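Local structure of putative cell adhesion protein (Bacteroides thetaiotaomicron, 4DGU) at residues Q53-F58 with Y80-A85. The protein is probably a fimbrial, cell-adhesion-related protein of a gut bacterium, with a fimbrillin-like fold, and binds zinc ions. Numbering follows the deposited sequence.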
ATOM      1  N   GLN A  53     -32.577  15.724 -21.050  1.00 57.58           N
ATOM      2  CA  GLN A  53     -32.621  16.166 -22.452  1.00 56.65           C
ATOM      3  C   GLN A  53     -31.607  15.410 -23.292  1.00 58.20           C
ATOM      4  O   GLN A  53     -30.762  14.722 -22.740  1.00 55.42           O
ATOM      5  CB  GLN A  53     -32.361  17.685 -22.547  1.00 56.70           C
ATOM      6  CG  GLN A  53     -33.388  18.530 -21.798  1.00 61.35           C
ATOM      7  CD  GLN A  53     -34.802  18.374 -22.327  1.00 78.81           C
ATOM      8  OE1 GLN A  53     -35.722  17.961 -21.614  1.00 73.79           O
ATOM      9  NE2 GLN A  53     -35.016  18.724 -23.582  1.00 67.96           N
ATOM     10  N   ASP A  54     -31.697  15.529 -24.622  1.00 56.30           N
ATOM     11  CA  ASP A  54     -30.784  14.840 -25.546  1.00 56.01           C
ATOM     12  C   ASP A  54     -29.493  15.606 -25.696  1.00 56.11           C
ATOM     13  O   ASP A  54     -29.504  16.837 -25.647  1.00 52.69           O
ATOM     14  CB  ASP A  54     -31.415  14.651 -26.953  1.00 59.77           C
ATOM     15  CG  ASP A  54     -32.676  13.807 -27.057  1.00 80.59           C
ATOM     16  OD1 ASP A  54     -33.682  14.307 -27.624  1.00 86.01           O
ATOM     17  OD2 ASP A  54     -32.641  12.612 -26.653  1.00 86.91           O
ATOM     18  N   TYR A  55     -28.389  14.871 -25.940  1.00 53.17           N
ATOM     19  CA  TYR A  55     -27.069  15.450 -26.194  1.00 51.52           C
ATOM     20  C   TYR A  55     -27.059  16.093 -27.585  1.00 57.18           C
ATOM     21  O   TYR A  55     -27.504  15.486 -28.556  1.00 56.59           O
ATOM     22  CB  TYR A  55     -25.983  14.374 -26.079  1.00 50.72           C
ATOM     23  CG  TYR A  55     -25.718  13.920 -24.656  1.00 48.35           C
ATOM     24  CD1 TYR A  55     -24.965  14.701 -23.785  1.00 47.48           C
ATOM     25  CD2 TYR A  55     -26.160  12.675 -24.200  1.00 48.72           C
ATOM     26  CE1 TYR A  55     -24.674  14.272 -22.489  1.00 42.80           C
ATOM     27  CE2 TYR A  55     -25.872  12.232 -22.900  1.00 48.17           C
ATOM     28  CZ  TYR A  55     -25.138  13.044 -22.046  1.00 49.09           C
ATOM     29  OH  TYR A  55     -24.866  12.637 -20.760  1.00 55.26           O
ATOM     30  N   THR A  56     -26.632  17.348 -27.666  1.00 55.18           N
ATOM     31  CA  THR A  56     -26.543  18.072 -28.939  1.00 56.21           C
ATOM     32  C   THR A  56     -25.092  18.574 -29.099  1.00 60.59           C
ATOM     33  O   THR A  56     -24.411  18.818 -28.090  1.00 57.48           O
ATOM     34  CB  THR A  56     -27.611  19.186 -29.046  1.00 59.91           C
ATOM     35  OG1 THR A  56     -27.593  20.002 -27.871  1.00 58.48           O
ATOM     36  CG2 THR A  56     -29.025  18.632 -29.269  1.00 51.38           C
ATOM     37  N   PRO A  57     -24.576  18.678 -30.337  1.00 60.07           N
ATOM     38  CA  PRO A  57     -23.188  19.139 -30.499  1.00 59.70           C
ATOM     39  C   PRO A  57     -22.999  20.592 -30.080  1.00 61.70           C
ATOM     40  O   PRO A  57     -23.926  21.400 -30.183  1.00 62.59           O
ATOM     41  CB  PRO A  57     -22.905  18.957 -31.998  1.00 64.33           C
ATOM     42  CG  PRO A  57     -24.128  18.327 -32.601  1.00 70.11           C
ATOM     43  CD  PRO A  57     -25.247  18.465 -31.640  1.00 64.17           C
ATOM     44  N   PHE A  58     -21.794  20.913 -29.582  1.00 55.95           N
ATOM     45  CA  PHE A  58     -21.367  22.259 -29.175  1.00 54.10           C
ATOM     46  C   PHE A  58     -19.892  22.458 -29.553  1.00 57.22           C
ATOM     47  O   PHE A  58     -19.036  21.666 -29.134  1.00 55.00           O
ATOM     48  CB  PHE A  58     -21.581  22.472 -27.667  1.00 53.78           C
ATOM     49  CG  PHE A  58     -21.296  23.870 -27.167  1.00 55.00           C
ATOM     50  CD1 PHE A  58     -19.986  24.292 -26.932  1.00 56.40           C
ATOM     51  CD2 PHE A  58     -22.341  24.750 -26.877  1.00 56.86           C
ATOM     52  CE1 PHE A  58     -19.719  25.583 -26.459  1.00 57.74           C
ATOM     53  CE2 PHE A  58     -22.080  26.030 -26.378  1.00 59.72           C
ATOM     54  CZ  PHE A  58     -20.768  26.447 -26.182  1.00 57.70           C
ATOM     55  N   TYR A  80     -24.344  18.021 -18.792  1.00 41.78           N
ATOM     56  CA  TYR A  80     -23.572  16.800 -18.983  1.00 41.62           C
ATOM     57  C   TYR A  80     -22.927  16.861 -20.330  1.00 46.45           C
ATOM     58  O   TYR A  80     -23.579  17.275 -21.286  1.00 48.05           O
ATOM     59  CB  TYR A  80     -24.468  15.562 -18.880  1.00 43.81           C
ATOM     60  CG  TYR A  80     -25.155  15.432 -17.542  1.00 48.31           C
ATOM     61  CD1 TYR A  80     -24.491  14.891 -16.445  1.00 50.82           C
ATOM     62  CD2 TYR A  80     -26.464  15.881 -17.359  1.00 49.82           C
ATOM     63  CE1 TYR A  80     -25.117  14.770 -15.206  1.00 54.44           C
ATOM     64  CE2 TYR A  80     -27.108  15.750 -16.129  1.00 51.06           C
ATOM     65  CZ  TYR A  80     -26.429  15.192 -15.052  1.00 62.46           C
ATOM     66  OH  TYR A  80     -27.028  15.094 -13.816  1.00 64.30           O
ATOM     67  N   ALA A  81     -21.652  16.476 -20.438  1.00 41.29           N
ATOM     68  CA  ALA A  81     -20.964  16.554 -21.716  1.00 41.57           C
ATOM     69  C   ALA A  81     -20.018  15.385 -21.949  1.00 47.47           C
ATOM     70  O   ALA A  81     -19.346  14.936 -21.020  1.00 48.39           O
ATOM     71  CB  ALA A  81     -20.196  17.868 -21.812  1.00 42.27           C
ATOM     72  N   HIS A  82     -19.943  14.923 -23.203  1.00 44.33           N
ATOM     73  CA  HIS A  82     -19.031  13.875 -23.660  1.00 42.99           C
ATOM     74  C   HIS A  82     -18.015  14.443 -24.629  1.00 45.68           C
ATOM     75  O   HIS A  82     -18.369  15.238 -25.493  1.00 44.79           O
ATOM     76  CB  HIS A  82     -19.788  12.717 -24.341  1.00 44.00           C
ATOM     77  CG  HIS A  82     -20.589  11.871 -23.405  1.00 46.48           C
ATOM     78  ND1 HIS A  82     -20.053  10.744 -22.802  1.00 47.51           N
ATOM     79  CD2 HIS A  82     -21.873  12.019 -23.001  1.00 48.76           C
ATOM     80  CE1 HIS A  82     -21.024  10.240 -22.056  1.00 47.61           C
ATOM     81  NE2 HIS A  82     -22.137  10.975 -22.137  1.00 48.30           N
ATOM     82  N   TYR A  83     -16.750  14.042 -24.467  1.00 43.58           N
ATOM     83  CA  TYR A  83     -15.659  14.377 -25.365  1.00 44.57           C
ATOM     84  C   TYR A  83     -14.813  13.132 -25.600  1.00 49.65           C
ATOM     85  O   TYR A  83     -14.322  12.558 -24.644  1.00 47.19           O
ATOM     86  CB  TYR A  83     -14.772  15.552 -24.915  1.00 45.48           C
ATOM     87  CG  TYR A  83     -13.727  15.840 -25.971  1.00 48.26           C
ATOM     88  CD1 TYR A  83     -14.071  16.480 -27.162  1.00 51.41           C
ATOM     89  CD2 TYR A  83     -12.426  15.347 -25.847  1.00 48.95           C
ATOM     90  CE1 TYR A  83     -13.139  16.657 -28.183  1.00 54.83           C
ATOM     91  CE2 TYR A  83     -11.485  15.512 -26.866  1.00 51.13           C
ATOM     92  CZ  TYR A  83     -11.845  16.177 -28.028  1.00 60.25           C
ATOM     93  OH  TYR A  83     -10.925  16.352 -29.031  1.00 62.85           O
ATOM     94  N   PRO A  84     -14.628  12.692 -26.863  1.00 49.80           N
ATOM     95  CA  PRO A  84     -15.175  13.261 -28.124  1.00 50.34           C
ATOM     96  C   PRO A  84     -16.717  13.170 -28.200  1.00 54.40           C
ATOM     97  O   PRO A  84     -17.327  12.446 -27.404  1.00 53.40           O
ATOM     98  CB  PRO A  84     -14.499  12.400 -29.205  1.00 52.96           C
ATOM     99  CG  PRO A  84     -13.303  11.763 -28.537  1.00 56.66           C
ATOM    100  CD  PRO A  84     -13.776  11.519 -27.132  1.00 51.56           C
ATOM    101  N   ALA A  85     -17.348  13.900 -29.141  1.00 51.72           N
ATOM    102  CA  ALA A  85     -18.811  13.909 -29.326  1.00 53.50           C
ATOM    103  C   ALA A  85     -19.379  12.499 -29.626  1.00 61.21           C
ATOM    104  O   ALA A  85     -18.692  11.660 -30.206  1.00 63.13           O
ATOM    105  CB  ALA A  85     -19.193  14.863 -30.451  1.00 55.48           C
TER
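Tyr55 and His82 form a buried edge-to-face aromatic contact within the mixed sheet of the fimbrillin-like chain. Tyr55 immediately precedes strand 56-59 and His82 lies on strand 77-83; both strands pair antiparallel with 45-50, so the tyrosine reaches across the intervening strand, with its ring also touching Ser47 and Ala49. The two backbones stay well apart, CA of Tyr55 lying 7.7 Å from CA of Ala81, and the side chains must bridge the distance. The imidazole turns an edge toward one tyrosine face, its plane at 76° to the phenol and the centroids 4.9 Å apart. CD2 of His82 sits above the rim of that face, 3.6 Å from Tyr55 CE1. With CG anti to the carbonyl carbon (chi1 -72°), the Tyr55 side chain leans toward strand 77-83, bringing the ring's edge, as distinct from the face that meets His82, against the backbone: CE1 lies 3.4 Å from the carbonyl O of Tyr80. Tyr55 OH also lies 3.5 Å from Tyr80 CB. The polar ends converge on a third segment, since Tyr55 OH and His82 NE2 both hydrogen-bond to the backbone O of Leu160, while Phe109 of strand 108-114 touches both Tyr55 and the imidazole. A leucine in place of Tyr55 would probably leave the Leu160 carbonyl with one donor fewer and deprive the His82 edge of its aromatic face. The arrangement exemplifies a T-shaped aromatic pair between the residue leading into one strand and a residue of the next-but-one strand, here joining the sheet of a fimbrillin-like fold to the loop that carries Leu160.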